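Local atomic coordinates of haloacid dehalogenase domain protein hydrolase (Planctomyces limnophilus, PDB entry 4OVY), a protein that probably acts as a hydrolase of the haloacid dehalogenase superfamily, a putative phosphatase, and binds a calcium ion. Residues V20-V23 and G27-R30; M53-A58 and T120-K125; F59-V64 and R81-K86; G237-L242 and L281-S286; V257-A262 and F266-Q271. One frame throughout, in Å; residues are numbered along the deposited sequence.

Overall arrangement
Contacts 2 and 3 share helix 55-67 and meet through Trp122 NE1 and Asp62 OD2. Contact 3 is a buried, wholly aliphatic meeting of helices, whereas contact 2 is partly buried and rests on one indole. Contacts 4 and 5 also touch, with Thr282 near Arg270 and Leu281 against His258. Contact 4 is a single polar bond between two helices at the surface; contact 5, nested within the loop that contact 4 closes, is a partly buried hairpin of strand 253-260 with a His-carboxylate bond, bridging waters and, near the calcium site, stacked rings. Contact 1, about 40 Å from contact 2 between centres, is a partly buried, largely polar turn that folds back on the end of helix 11-24.

Contact 1. Residues V20-V23 and G27-R30; sequences VKSV and GSPR
Ser22 is met from two directions, by the side chains of Arg30 and Ser28. In the conformer described here, one of two modelled for Arg30, Ser22 OG lies at the edge of the guanidinium group, near its plane, and accepts a hydrogen bond from Arg30 NE at 2.7 Å, with a fairly straight N-H...O angle of 163°. In that conformer the arginine chain curves round Ser22 OG, and its bend at chi3 (-79°) lays NE rather than the terminal nitrogens against the hydroxyl; NH1 packs 3.5 Å from Ser22 CB. Ser28 comes to the same helical residue from its backbone side. Its OG donates to Ser22 O at 2.7 Å, tilted somewhat from the carbonyl plane, and also accepts from Arg30 N at 3.2 Å. The hydroxyl therefore ties the loop to the last turn of helix 11-24. A water bonded to both Ser22 OG and Ser28 OG joins the two hydroxyls, which stand 3.5 Å apart. Beside this polar group, Val23 CA approaches Arg30 O at 3.5 Å in a CA-H...O contact. The side chain of Val23 packs on Val32 and Phe155, so the helix end has an apolar inner flank and a polar outer one. Ser28 OG, bonded to the backbone N two residues on, forms an ST turn, which here shapes the loop folding back along the C-terminal end of helix 11-24.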
# COMPACT_ATOMS: atom_id res chain seq x y z
N VAL A 20 -23.16 5.47 8.67
CA VAL A 20 -23.08 5.07 7.27
C VAL A 20 -24.14 5.81 6.44
O VAL A 20 -23.85 6.30 5.36
CB VAL A 20 -23.18 3.54 7.10
CG1 VAL A 20 -23.32 3.16 5.63
CG2 VAL A 20 -21.95 2.88 7.72
N LYS A 21 -25.36 5.91 6.96
CA LYS A 21 -26.40 6.66 6.28
C LYS A 21 -25.99 8.12 6.07
O LYS A 21 -26.15 8.68 4.98
CB LYS A 21 -27.70 6.62 7.06
CG LYS A 21 -28.89 7.16 6.28
CD LYS A 21 -30.20 6.81 6.95
CE LYS A 21 -30.49 5.31 6.94
NZ LYS A 21 -30.53 4.74 5.56
N SER A 22 -25.45 8.72 7.12
CA SER A 22 -25.10 10.13 7.11
C SER A 22 -23.99 10.45 6.11
O SER A 22 -24.05 11.46 5.42
CB SER A 22 -24.69 10.57 8.51
OG SER A 22 -24.39 11.95 8.53
N VAL A 23 -22.98 9.58 6.03
CA VAL A 23 -21.86 9.86 5.15
C VAL A 23 -22.07 9.42 3.69
O VAL A 23 -21.29 9.78 2.82
CB VAL A 23 -20.52 9.29 5.69
CG1 VAL A 23 -20.24 9.82 7.09
CG2 VAL A 23 -20.49 7.77 5.62
N GLY A 27 -26.30 15.11 -0.34
CA GLY A 27 -26.94 16.27 0.29
C GLY A 27 -26.81 16.32 1.80
O GLY A 27 -27.10 17.34 2.41
N SER A 28 -26.40 15.22 2.42
CA SER A 28 -26.13 15.20 3.86
C SER A 28 -24.98 16.13 4.18
O SER A 28 -24.02 16.19 3.41
CB SER A 28 -25.74 13.79 4.33
OG SER A 28 -25.28 13.81 5.67
N PRO A 29 -25.03 16.82 5.33
CA PRO A 29 -23.90 17.67 5.70
C PRO A 29 -22.60 16.91 5.95
O PRO A 29 -21.53 17.50 5.85
CB PRO A 29 -24.37 18.36 6.99
CG PRO A 29 -25.44 17.49 7.53
CD PRO A 29 -26.11 16.87 6.33
N ARG A 30 -22.70 15.61 6.28
CA ARG A 30 -21.53 14.76 6.53
C ARG A 30 -21.15 13.88 5.34
O ARG A 30 -20.33 12.97 5.49
CB ARG A 30 -21.78 13.84 7.73
CG ARG A 30 -22.23 14.55 9.00
CD ARG A 30 -21.84 13.77 10.25
NE ARG A 30 -22.73 12.64 10.54
CZ ARG A 30 -22.60 11.85 11.60
NH1 ARG A 30 -23.45 10.85 11.79
NH2 ARG A 30 -21.62 12.05 12.47
O HOH W 1 -27.13 13.21 7.98

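Contact 2. Residues M53-A58 and T120-K125; sequences MYVQLA and TEWIRK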
# COMPACT_ATOMS: atom_id res chain seq x y z
N MSE A 53 -4.09 -17.71 21.95
CA MSE A 53 -2.99 -16.86 21.48
C MSE A 53 -3.27 -16.35 20.10
O MSE A 53 -4.14 -16.86 19.40
CB MSE A 53 -1.65 -17.62 21.47
CG MSE A 53 -1.67 -18.81 20.52
SE MSE A 53 -0.01 -19.85 20.65
CE MSE A 53 -0.59 -20.94 22.18
N TYR A 54 -2.50 -15.34 19.67
CA TYR A 54 -2.59 -14.85 18.30
C TYR A 54 -2.40 -16.05 17.38
O TYR A 54 -1.53 -16.89 17.64
CB TYR A 54 -1.53 -13.78 18.01
CG TYR A 54 -1.57 -12.58 18.95
CD1 TYR A 54 -2.77 -11.92 19.23
CD2 TYR A 54 -0.40 -12.10 19.55
CE1 TYR A 54 -2.81 -10.83 20.08
CE2 TYR A 54 -0.44 -11.00 20.40
CZ TYR A 54 -1.64 -10.37 20.66
OH TYR A 54 -1.70 -9.28 21.51
N VAL A 55 -3.21 -16.15 16.33
CA VAL A 55 -3.14 -17.31 15.45
C VAL A 55 -1.76 -17.44 14.81
O VAL A 55 -1.25 -18.55 14.65
CB VAL A 55 -4.24 -17.29 14.36
CG1 VAL A 55 -4.05 -18.44 13.38
CG2 VAL A 55 -5.62 -17.36 15.00
N GLN A 56 -1.14 -16.32 14.46
CA GLN A 56 0.21 -16.37 13.90
C GLN A 56 1.23 -16.90 14.91
O GLN A 56 2.22 -17.51 14.51
CB GLN A 56 0.66 -15.02 13.35
CG GLN A 56 1.98 -15.10 12.59
CD GLN A 56 2.41 -13.78 12.01
OE1 GLN A 56 1.61 -12.88 11.82
NE2 GLN A 56 3.69 -13.66 11.70
N LEU A 57 1.00 -16.69 16.20
CA LEU A 57 1.88 -17.27 17.22
C LEU A 57 1.74 -18.80 17.25
O LEU A 57 2.74 -19.52 17.35
CB LEU A 57 1.64 -16.64 18.60
CG LEU A 57 2.61 -17.05 19.72
CD1 LEU A 57 4.07 -16.83 19.31
CD2 LEU A 57 2.29 -16.30 21.00
N ALA A 58 0.50 -19.29 17.12
CA ALA A 58 0.26 -20.73 16.98
C ALA A 58 1.02 -21.30 15.77
O ALA A 58 1.65 -22.35 15.86
CB ALA A 58 -1.23 -21.03 16.86
N THR A 120 -0.54 -21.29 3.74
CA THR A 120 -1.79 -21.86 3.21
C THR A 120 -2.00 -23.30 3.66
O THR A 120 -3.10 -23.69 4.05
CB THR A 120 -1.80 -21.77 1.67
OG1 THR A 120 -1.80 -20.39 1.30
CG2 THR A 120 -3.03 -22.47 1.08
N GLU A 121 -0.94 -24.09 3.62
CA GLU A 121 -1.01 -25.46 4.08
C GLU A 121 -1.25 -25.53 5.59
O GLU A 121 -2.06 -26.33 6.04
CB GLU A 121 0.25 -26.22 3.68
CG GLU A 121 0.31 -26.48 2.18
CD GLU A 121 -0.85 -27.33 1.70
OE1 GLU A 121 -0.80 -28.57 1.86
OE2 GLU A 121 -1.82 -26.74 1.15
N TRP A 122 -0.59 -24.68 6.36
CA TRP A 122 -0.80 -24.67 7.80
C TRP A 122 -2.23 -24.27 8.16
O TRP A 122 -2.88 -24.93 8.97
CB TRP A 122 0.17 -23.73 8.51
CG TRP A 122 -0.00 -23.77 9.99
CD1 TRP A 122 0.57 -24.66 10.85
CD2 TRP A 122 -0.83 -22.92 10.79
NE1 TRP A 122 0.16 -24.40 12.14
CE2 TRP A 122 -0.70 -23.34 12.13
CE3 TRP A 122 -1.67 -21.83 10.51
CZ2 TRP A 122 -1.37 -22.72 13.18
CZ3 TRP A 122 -2.33 -21.21 11.56
CH2 TRP A 122 -2.18 -21.66 12.88
N ILE A 123 -2.73 -23.20 7.55
CA ILE A 123 -4.02 -22.66 7.99
C ILE A 123 -5.20 -23.54 7.56
O ILE A 123 -6.30 -23.40 8.10
CB ILE A 123 -4.20 -21.18 7.55
CG1 ILE A 123 -5.12 -20.46 8.55
CG2 ILE A 123 -4.71 -21.09 6.12
CD1 ILE A 123 -4.78 -19.00 8.75
N ARG A 124 -4.99 -24.45 6.63
CA ARG A 124 -6.04 -25.42 6.33
C ARG A 124 -5.92 -26.71 7.16
O ARG A 124 -6.91 -27.41 7.35
CB ARG A 124 -6.14 -25.68 4.83
CG ARG A 124 -5.00 -26.47 4.24
CD ARG A 124 -5.25 -26.81 2.78
NE ARG A 124 -4.36 -27.88 2.34
CZ ARG A 124 -4.49 -29.16 2.68
NH1 ARG A 124 -5.49 -29.57 3.47
NH2 ARG A 124 -3.61 -30.05 2.23
N LYS A 125 -4.73 -27.02 7.68
CA LYS A 125 -4.53 -28.24 8.48
C LYS A 125 -4.67 -28.03 9.98
O LYS A 125 -5.11 -28.94 10.70
CB LYS A 125 -3.15 -28.85 8.19
CG LYS A 125 -3.02 -29.39 6.79
CD LYS A 125 -1.63 -29.96 6.55
CE LYS A 125 -1.49 -30.45 5.12
NZ LYS A 125 -0.28 -31.29 4.93
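This is an apolar helix-to-helix contact in which the indole of Trp122, on helix 112-125, reaches the first turn of helix 55-67. Both helices lie in the helical region between strands 38-41 and 156-161, consistent with a HAD cap, and Val55 lies near Asp44 without touching it. The backbones stay well apart, with Val55 CA and Ile123 CA 9.2 Å from each other. Trp122 CG stands opposite the backbone N (chi1 -177°), which sends the six-membered ring outward to the facing helix. Val55 CG1 meets the rim of that ring, near its plane, 3.7 Å from Trp122 CZ3. One turn on, Ala58 CB lies 4.1 Å from Trp122 CZ2. The ring also approaches main-chain atoms obliquely: Val55 O is 3.7 Å from Trp122 CH2, and Ala58 C is 3.8 Å from Trp122 CZ2. No hydrogen bond crosses between the segments, but Trp122 NE1 bonds to Asp62 OD2 of helix 55-67, fixing one corner of the ring while its far edge rests on Val55 and Ala58. Phe59 of helix 55-67 meets the indole edge-to-face, Tyr135 lies nearly parallel to it, and Phe167 of helix 165-168 touches both Val55 and Trp122 where the two long helices approach.

Contact 3. Residues F59-V64 and R81-K86; sequences FALDRV and RAVIEK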
# COMPACT_ATOMS: atom_id res chain seq x y z
N PHE A 59 0.95 -20.59 14.65
CA PHE A 59 1.70 -20.96 13.43
C PHE A 59 3.20 -21.00 13.71
O PHE A 59 3.86 -22.00 13.40
CB PHE A 59 1.35 -19.97 12.31
CG PHE A 59 2.28 -20.00 11.13
CD1 PHE A 59 2.15 -20.97 10.14
CD2 PHE A 59 3.25 -19.01 10.97
CE1 PHE A 59 2.99 -20.98 9.03
CE2 PHE A 59 4.09 -19.02 9.87
CZ PHE A 59 3.97 -20.00 8.90
N ALA A 60 3.72 -19.94 14.31
CA ALA A 60 5.15 -19.85 14.62
C ALA A 60 5.60 -21.00 15.53
O ALA A 60 6.68 -21.56 15.34
CB ALA A 60 5.48 -18.50 15.25
N LEU A 61 4.77 -21.34 16.51
CA LEU A 61 5.02 -22.48 17.39
C LEU A 61 5.19 -23.79 16.62
O LEU A 61 6.13 -24.55 16.86
CB LEU A 61 3.90 -22.62 18.44
CG LEU A 61 4.15 -21.93 19.79
CD1 LEU A 61 4.59 -20.48 19.65
CD2 LEU A 61 2.91 -22.03 20.68
N ASP A 62 4.27 -24.06 15.69
CA ASP A 62 4.34 -25.28 14.89
C ASP A 62 5.57 -25.28 13.99
O ASP A 62 6.25 -26.31 13.85
CB ASP A 62 3.07 -25.48 14.05
CG ASP A 62 1.89 -25.95 14.88
OD1 ASP A 62 2.09 -26.33 16.06
OD2 ASP A 62 0.75 -25.95 14.35
N ARG A 63 5.88 -24.12 13.42
CA ARG A 63 7.06 -24.00 12.56
C ARG A 63 8.35 -24.23 13.33
O ARG A 63 9.22 -24.96 12.87
CB ARG A 63 7.08 -22.64 11.87
CG ARG A 63 5.93 -22.42 10.89
CD ARG A 63 5.95 -23.40 9.73
NE ARG A 63 7.17 -23.29 8.94
CZ ARG A 63 7.62 -24.21 8.10
NH1 ARG A 63 6.97 -25.36 7.93
NH2 ARG A 63 8.75 -23.99 7.45
N VAL A 64 8.48 -23.64 14.52
CA VAL A 64 9.66 -23.84 15.37
C VAL A 64 9.80 -25.32 15.74
O VAL A 64 10.88 -25.89 15.63
CB VAL A 64 9.61 -22.95 16.64
CG1 VAL A 64 10.63 -23.40 17.69
CG2 VAL A 64 9.84 -21.50 16.27
N ARG A 81 13.43 -21.32 23.08
CA ARG A 81 13.34 -22.11 24.31
C ARG A 81 11.90 -22.11 24.84
O ARG A 81 11.32 -23.17 25.10
CB ARG A 81 14.31 -21.55 25.36
CG ARG A 81 14.52 -22.41 26.61
CD ARG A 81 13.36 -22.33 27.61
NE ARG A 81 12.91 -20.97 27.86
CZ ARG A 81 11.79 -20.64 28.49
NH1 ARG A 81 11.48 -19.36 28.66
NH2 ARG A 81 10.96 -21.57 28.96
N ALA A 82 11.33 -20.91 24.98
CA ALA A 82 9.94 -20.77 25.43
C ALA A 82 8.97 -21.52 24.52
O ALA A 82 8.03 -22.16 25.00
CB ALA A 82 9.55 -19.30 25.50
N VAL A 83 9.21 -21.45 23.21
CA VAL A 83 8.34 -22.13 22.24
C VAL A 83 8.42 -23.65 22.44
O VAL A 83 7.39 -24.33 22.53
CB VAL A 83 8.72 -21.78 20.79
CG1 VAL A 83 7.88 -22.58 19.80
CG2 VAL A 83 8.56 -20.29 20.53
N ILE A 84 9.64 -24.16 22.53
CA ILE A 84 9.88 -25.59 22.70
C ILE A 84 9.32 -26.11 24.03
O ILE A 84 8.72 -27.19 24.07
CB ILE A 84 11.39 -25.91 22.59
CG1 ILE A 84 11.85 -25.71 21.14
CG2 ILE A 84 11.68 -27.34 23.04
CD1 ILE A 84 13.35 -25.68 20.96
N GLU A 85 9.52 -25.36 25.11
CA GLU A 85 9.03 -25.77 26.43
C GLU A 85 7.57 -25.39 26.68
O GLU A 85 7.07 -25.61 27.78
CB GLU A 85 9.92 -25.21 27.53
CG GLU A 85 11.36 -25.68 27.43
CD GLU A 85 12.21 -25.33 28.63
OE1 GLU A 85 11.74 -24.56 29.50
OE2 GLU A 85 13.36 -25.83 28.70
N LYS A 86 6.91 -24.82 25.68
CA LYS A 86 5.48 -24.51 25.75
C LYS A 86 5.18 -23.50 26.87
O LYS A 86 4.20 -23.64 27.60
CB LYS A 86 4.66 -25.80 25.95
CG LYS A 86 5.03 -26.92 24.99
CD LYS A 86 4.36 -28.23 25.37
CE LYS A 86 4.86 -29.37 24.50
NZ LYS A 86 4.31 -30.68 24.93
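Helices 55-67 and 80-84 come close together here, with Leu61 CA and Val83 CA only 5.9 Å apart. Val83 projects against the facing helix: its CG1 lies 3.7 Å from Leu61 CA, touching the backbone itself, and between the side chains of Leu61 and Val64, one turn apart. The tightest side-chain approach is to Val64, where the two valines reach toward each other tip to tip with Val64 CG1 3.6 Å from Val83 CG1. In both residues CG1 is turned opposite the backbone N (chi1 166° for Val64, 176° for Val83), and these are the branches that meet. Leu61 instead slants across Val83, bringing CG to 3.8 Å from Val83 CG1 and CD1 to 4.1 Å from Val83 CG2. Ile84 adds a lighter touch at the margin, its CG1 4.3 Å from Val64 CG1. Leu91 of helix 88-91 packs on both Leu61 and Val83, Trp74 on Val64 and Ile84, and Leu102 of helix 95-106 on Val64, so the seam is closed in by neighbouring elements. Polar groups are kept to the outer side of the short helix, where Arg81 NH2 forms a salt bridge to Glu85 OE1 at 3.1 Å, and Arg81 pairs further with Glu78 and Asp87. Just beyond, Lys86 takes a positive phi and ends the helix in a Schellman motif. With no hydrogen bond or charge pair across the seam, the contact depends on the close fit of branched aliphatic side chains; the valine at its centre is compact, consistent with the close approach of the backbones.

Contact 4. Residues G237-L242 and L281-S286; sequences GDYEML and LTDATS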
# COMPACT_ATOMS: atom_id res chain seq x y z
N GLY A 237 -3.37 -1.62 21.60
CA GLY A 237 -2.58 -1.47 20.38
C GLY A 237 -3.29 -0.74 19.24
O GLY A 237 -2.64 -0.30 18.29
N ASP A 238 -4.62 -0.59 19.34
CA ASP A 238 -5.43 0.14 18.37
C ASP A 238 -5.70 1.60 18.75
O ASP A 238 -6.37 2.32 18.00
CB ASP A 238 -6.78 -0.58 18.19
CG ASP A 238 -6.62 -1.95 17.59
OD1 ASP A 238 -5.95 -2.04 16.54
OD2 ASP A 238 -7.17 -2.92 18.15
N TYR A 239 -5.18 2.05 19.89
CA TYR A 239 -5.49 3.38 20.43
C TYR A 239 -5.17 4.49 19.43
O TYR A 239 -6.01 5.33 19.16
CB TYR A 239 -4.73 3.63 21.75
CG TYR A 239 -5.23 4.82 22.55
CD1 TYR A 239 -4.98 6.13 22.13
CD2 TYR A 239 -5.91 4.65 23.75
CE1 TYR A 239 -5.42 7.22 22.87
CE2 TYR A 239 -6.35 5.74 24.49
CZ TYR A 239 -6.10 7.02 24.04
OH TYR A 239 -6.53 8.12 24.76
N GLU A 240 -3.94 4.49 18.90
CA GLU A 240 -3.53 5.54 17.97
C GLU A 240 -4.31 5.50 16.65
O GLU A 240 -4.65 6.55 16.12
CB GLU A 240 -2.02 5.49 17.71
CG GLU A 240 -1.18 5.91 18.92
CD GLU A 240 -0.74 4.76 19.81
OE1 GLU A 240 -1.35 3.66 19.76
OE2 GLU A 240 0.24 4.96 20.57
N MSE A 241 -4.62 4.30 16.15
CA MSE A 241 -5.44 4.19 14.94
C MSE A 241 -6.80 4.85 15.16
O MSE A 241 -7.25 5.64 14.33
CB MSE A 241 -5.60 2.74 14.48
CG MSE A 241 -6.59 2.65 13.33
SE MSE A 241 -6.81 0.79 12.71
CE MSE A 241 -7.78 0.04 14.26
N LEU A 242 -7.47 4.52 16.26
CA LEU A 242 -8.80 5.09 16.54
C LEU A 242 -8.72 6.60 16.75
O LEU A 242 -9.54 7.36 16.22
CB LEU A 242 -9.41 4.41 17.77
CG LEU A 242 -9.72 2.91 17.63
CD1 LEU A 242 -9.99 2.28 18.99
CD2 LEU A 242 -10.90 2.68 16.71
N LEU A 281 -10.31 1.37 26.65
CA LEU A 281 -11.64 1.17 27.26
C LEU A 281 -11.97 2.30 28.23
O LEU A 281 -13.06 2.87 28.20
CB LEU A 281 -11.68 -0.19 27.96
CG LEU A 281 -13.01 -0.68 28.54
CD1 LEU A 281 -14.11 -0.66 27.49
CD2 LEU A 281 -12.83 -2.07 29.11
N THR A 282 -11.01 2.64 29.09
CA THR A 282 -11.18 3.74 30.02
C THR A 282 -11.47 5.07 29.30
O THR A 282 -12.28 5.85 29.77
CB THR A 282 -9.95 3.86 30.92
OG1 THR A 282 -9.85 2.66 31.71
CG2 THR A 282 -10.02 5.08 31.85
N ASP A 283 -10.81 5.31 28.16
CA ASP A 283 -10.96 6.56 27.43
C ASP A 283 -12.10 6.57 26.41
O ASP A 283 -12.39 7.61 25.81
CB ASP A 283 -9.66 6.93 26.72
CG ASP A 283 -8.64 7.58 27.64
OD1 ASP A 283 -8.93 7.76 28.84
OD2 ASP A 283 -7.55 7.91 27.15
N ALA A 284 -12.78 5.44 26.22
CA ALA A 284 -13.78 5.32 25.16
C ALA A 284 -14.85 6.42 25.22
O ALA A 284 -15.12 7.07 24.22
CB ALA A 284 -14.45 3.95 25.21
N THR A 285 -15.45 6.62 26.39
CA THR A 285 -16.50 7.62 26.55
C THR A 285 -15.99 9.01 26.18
O THR A 285 -16.63 9.71 25.39
CB THR A 285 -17.08 7.61 27.97
OG1 THR A 285 -17.70 6.35 28.22
CG2 THR A 285 -18.12 8.71 28.14
N SER A 286 -14.85 9.41 26.72
CA SER A 286 -14.30 10.73 26.45
C SER A 286 -13.95 10.92 24.97
O SER A 286 -14.04 12.03 24.46
CB SER A 286 -13.07 11.02 27.32
OG SER A 286 -12.02 10.11 27.03
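Tyr239 OH donates a hydrogen bond of 2.6 Å to Asp283 OD2, and this bond carries the whole contact. The carboxylate oxygen sits at the hydroxyl edge of the phenol, near the plane of the ring, and receives the proton on its anti lone pair, the one directed away from OD1. The two side chains cross at about a right angle, with ring and carboxylate planes 65° apart, so the groups meet through one oxygen each and do not lie against one another. Tyr239 CE2 comes 3.6 Å from Asp283 OD2. The span is long, since Tyr239 CA and Asp283 CA are 9.4 Å apart, and the tyrosine supplies most of the reach: its CG lies opposite the backbone N (chi1 -166°), pointing the ring at helix 279-287. Around the pair, Trp289 meets the phenol edge-to-face, while Ala280 and Lys287 of helix 279-287 also touch the tyrosine, so the ring is packed on these neighbours. On the aspartate side, helix 279-287 is kinked just after Asp283: the backbone N of Thr285 and Ser286 make no bond to the turn before. Ser286 OG donates to Asp283 O at 2.8 Å. On the tyrosine side, Asp238 forms a salt bridge with Lys216 and bonds to the backbone N of Asn234 and Ser235. The contact thus joins helix 279-287, near the surface, to the start of helix 239-246, just after the Asn234-Asp238 segment at the HAD-type metal site, where Asn234 binds calcium with Asp42 and Asp44; Asp238 is also known to bind calcium but holds none in this chain.

Contact 5. Residues V257-A262 and F266-Q271; sequences VHHTDA and FAYDRQ
The hydroxyl of Tyr268 sits over the centre of the His259 imidazole, 3.2 Å from His259 CE1, in an offset stack of the two rings with planes 23° apart and centroids separated by 4.4 Å. The side chains run side by side in the same direction, and His259 CB lies over the tyrosine face in a CH-pi contact. Tyr268 CG falls between its backbone N and carbonyl carbon (chi1 61°), which folds the ring back under the histidine. Tyr268 OH bonds to Glu50 and His259 NE2 to Gly45 O, both outside the hairpin, while His259 ND1 bonds to Glu265 in its turn. His258 uses the other side of the strand. Its NE2 gives an almost straight hydrogen bond of 2.7 Å to the anti lone pair of Asp269 OD2, exactly in the imidazole plane. The strands are loosely paired, with Tyr268 N donating to His259 O at 2.9 Å. Three waters add bridges: one links His259 N to Tyr268 O, another His259 O to Asp269 OD2, and a third Asp261 N to Phe266 O. At the turn, Ala262 CB and Ala267 CB touch at 3.7 Å. In this antiparallel beta hairpin, short strand 267-268 folds back on strand 253-260 of the HAD-like central sheet, its stacked rings beside calcium ligand Asn234 and Glu50, a calcium-binding residue without an ion in this chain.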
# COMPACT_ATOMS: atom_id res chain seq x y z
N VAL A 257 -14.27 -3.64 19.89
CA VAL A 257 -14.86 -4.94 20.18
C VAL A 257 -14.42 -5.37 21.58
O VAL A 257 -13.23 -5.64 21.81
CB VAL A 257 -14.44 -6.01 19.15
CG1 VAL A 257 -15.07 -7.36 19.46
CG2 VAL A 257 -14.79 -5.57 17.73
N HIS A 258 -15.38 -5.42 22.50
CA HIS A 258 -15.15 -5.80 23.89
C HIS A 258 -15.53 -7.25 24.11
O HIS A 258 -16.69 -7.65 23.94
CB HIS A 258 -15.94 -4.87 24.82
CG HIS A 258 -15.55 -4.97 26.27
ND1 HIS A 258 -16.32 -4.43 27.28
CD2 HIS A 258 -14.49 -5.56 26.88
CE1 HIS A 258 -15.74 -4.67 28.45
NE2 HIS A 258 -14.63 -5.35 28.23
N HIS A 259 -14.55 -8.05 24.50
CA HIS A 259 -14.74 -9.49 24.69
C HIS A 259 -15.30 -9.79 26.07
O HIS A 259 -14.54 -9.96 27.04
CB HIS A 259 -13.43 -10.22 24.45
CG HIS A 259 -12.96 -10.12 23.03
ND1 HIS A 259 -13.08 -11.15 22.14
CD2 HIS A 259 -12.43 -9.08 22.35
CE1 HIS A 259 -12.61 -10.77 20.96
NE2 HIS A 259 -12.21 -9.52 21.06
N THR A 260 -16.62 -9.85 26.14
CA THR A 260 -17.36 -10.00 27.39
C THR A 260 -18.06 -11.36 27.51
O THR A 260 -18.71 -11.62 28.53
CB THR A 260 -18.45 -8.92 27.47
OG1 THR A 260 -19.22 -8.93 26.26
CG2 THR A 260 -17.82 -7.53 27.66
N ASP A 261 -17.92 -12.21 26.50
CA ASP A 261 -18.71 -13.43 26.40
C ASP A 261 -17.86 -14.69 26.57
O ASP A 261 -17.34 -15.24 25.59
CB ASP A 261 -19.44 -13.46 25.05
CG ASP A 261 -20.56 -14.47 25.01
OD1 ASP A 261 -20.54 -15.45 25.80
OD2 ASP A 261 -21.47 -14.29 24.17
N ALA A 262 -17.73 -15.16 27.81
CA ALA A 262 -16.93 -16.35 28.11
C ALA A 262 -17.61 -17.65 27.67
O ALA A 262 -16.95 -18.68 27.54
CB ALA A 262 -16.62 -16.42 29.60
N PHE A 266 -14.57 -15.73 24.31
CA PHE A 266 -13.69 -15.56 25.47
C PHE A 266 -13.99 -14.24 26.12
O PHE A 266 -14.35 -13.28 25.44
CB PHE A 266 -12.24 -15.58 25.03
CG PHE A 266 -11.79 -16.89 24.48
CD1 PHE A 266 -11.92 -17.19 23.14
CD2 PHE A 266 -11.23 -17.84 25.33
CE1 PHE A 266 -11.51 -18.41 22.64
CE2 PHE A 266 -10.81 -19.07 24.83
CZ PHE A 266 -10.95 -19.35 23.48
N ALA A 267 -13.85 -14.18 27.45
CA ALA A 267 -14.03 -12.94 28.18
C ALA A 267 -12.67 -12.48 28.68
O ALA A 267 -12.00 -13.21 29.41
CB ALA A 267 -15.00 -13.12 29.33
N TYR A 268 -12.26 -11.29 28.26
CA TYR A 268 -10.99 -10.72 28.67
C TYR A 268 -10.93 -9.23 28.35
O TYR A 268 -11.56 -8.78 27.41
CB TYR A 268 -9.82 -11.42 27.98
CG TYR A 268 -9.81 -11.34 26.46
CD1 TYR A 268 -10.50 -12.27 25.70
CD2 TYR A 268 -9.09 -10.34 25.79
CE1 TYR A 268 -10.49 -12.21 24.31
CE2 TYR A 268 -9.07 -10.27 24.41
CZ TYR A 268 -9.76 -11.21 23.67
OH TYR A 268 -9.75 -11.15 22.31
N ASP A 269 -10.16 -8.48 29.13
CA ASP A 269 -9.81 -7.12 28.76
C ASP A 269 -8.49 -6.67 29.41
O ASP A 269 -7.43 -6.80 28.78
CB ASP A 269 -10.97 -6.11 28.98
CG ASP A 269 -11.73 -6.30 30.29
OD1 ASP A 269 -11.12 -6.51 31.37
OD2 ASP A 269 -12.97 -6.17 30.26
N ARG A 270 -8.55 -6.21 30.65
CA ARG A 270 -7.42 -5.47 31.25
C ARG A 270 -6.24 -6.35 31.66
O ARG A 270 -5.11 -5.85 31.76
CB ARG A 270 -7.90 -4.66 32.46
CG ARG A 270 -8.98 -3.64 32.11
CD ARG A 270 -9.27 -2.69 33.26
NE ARG A 270 -10.51 -1.93 33.04
CZ ARG A 270 -10.61 -0.77 32.39
NH1 ARG A 270 -11.80 -0.19 32.26
NH2 ARG A 270 -9.55 -0.17 31.89
N GLN A 271 -6.49 -7.64 31.88
CA GLN A 271 -5.48 -8.56 32.39
C GLN A 271 -4.94 -9.52 31.33
O GLN A 271 -4.11 -10.37 31.63
CB GLN A 271 -6.06 -9.40 33.53
CG GLN A 271 -6.75 -8.62 34.63
CD GLN A 271 -5.78 -7.91 35.55
OE1 GLN A 271 -4.98 -7.09 35.11
NE2 GLN A 271 -5.84 -8.23 36.83
O HOH W 2 -11.90 -7.16 25.24
O HOH W 3 -14.38 -8.87 29.69
O HOH W 4 -16.44 -12.28 23.94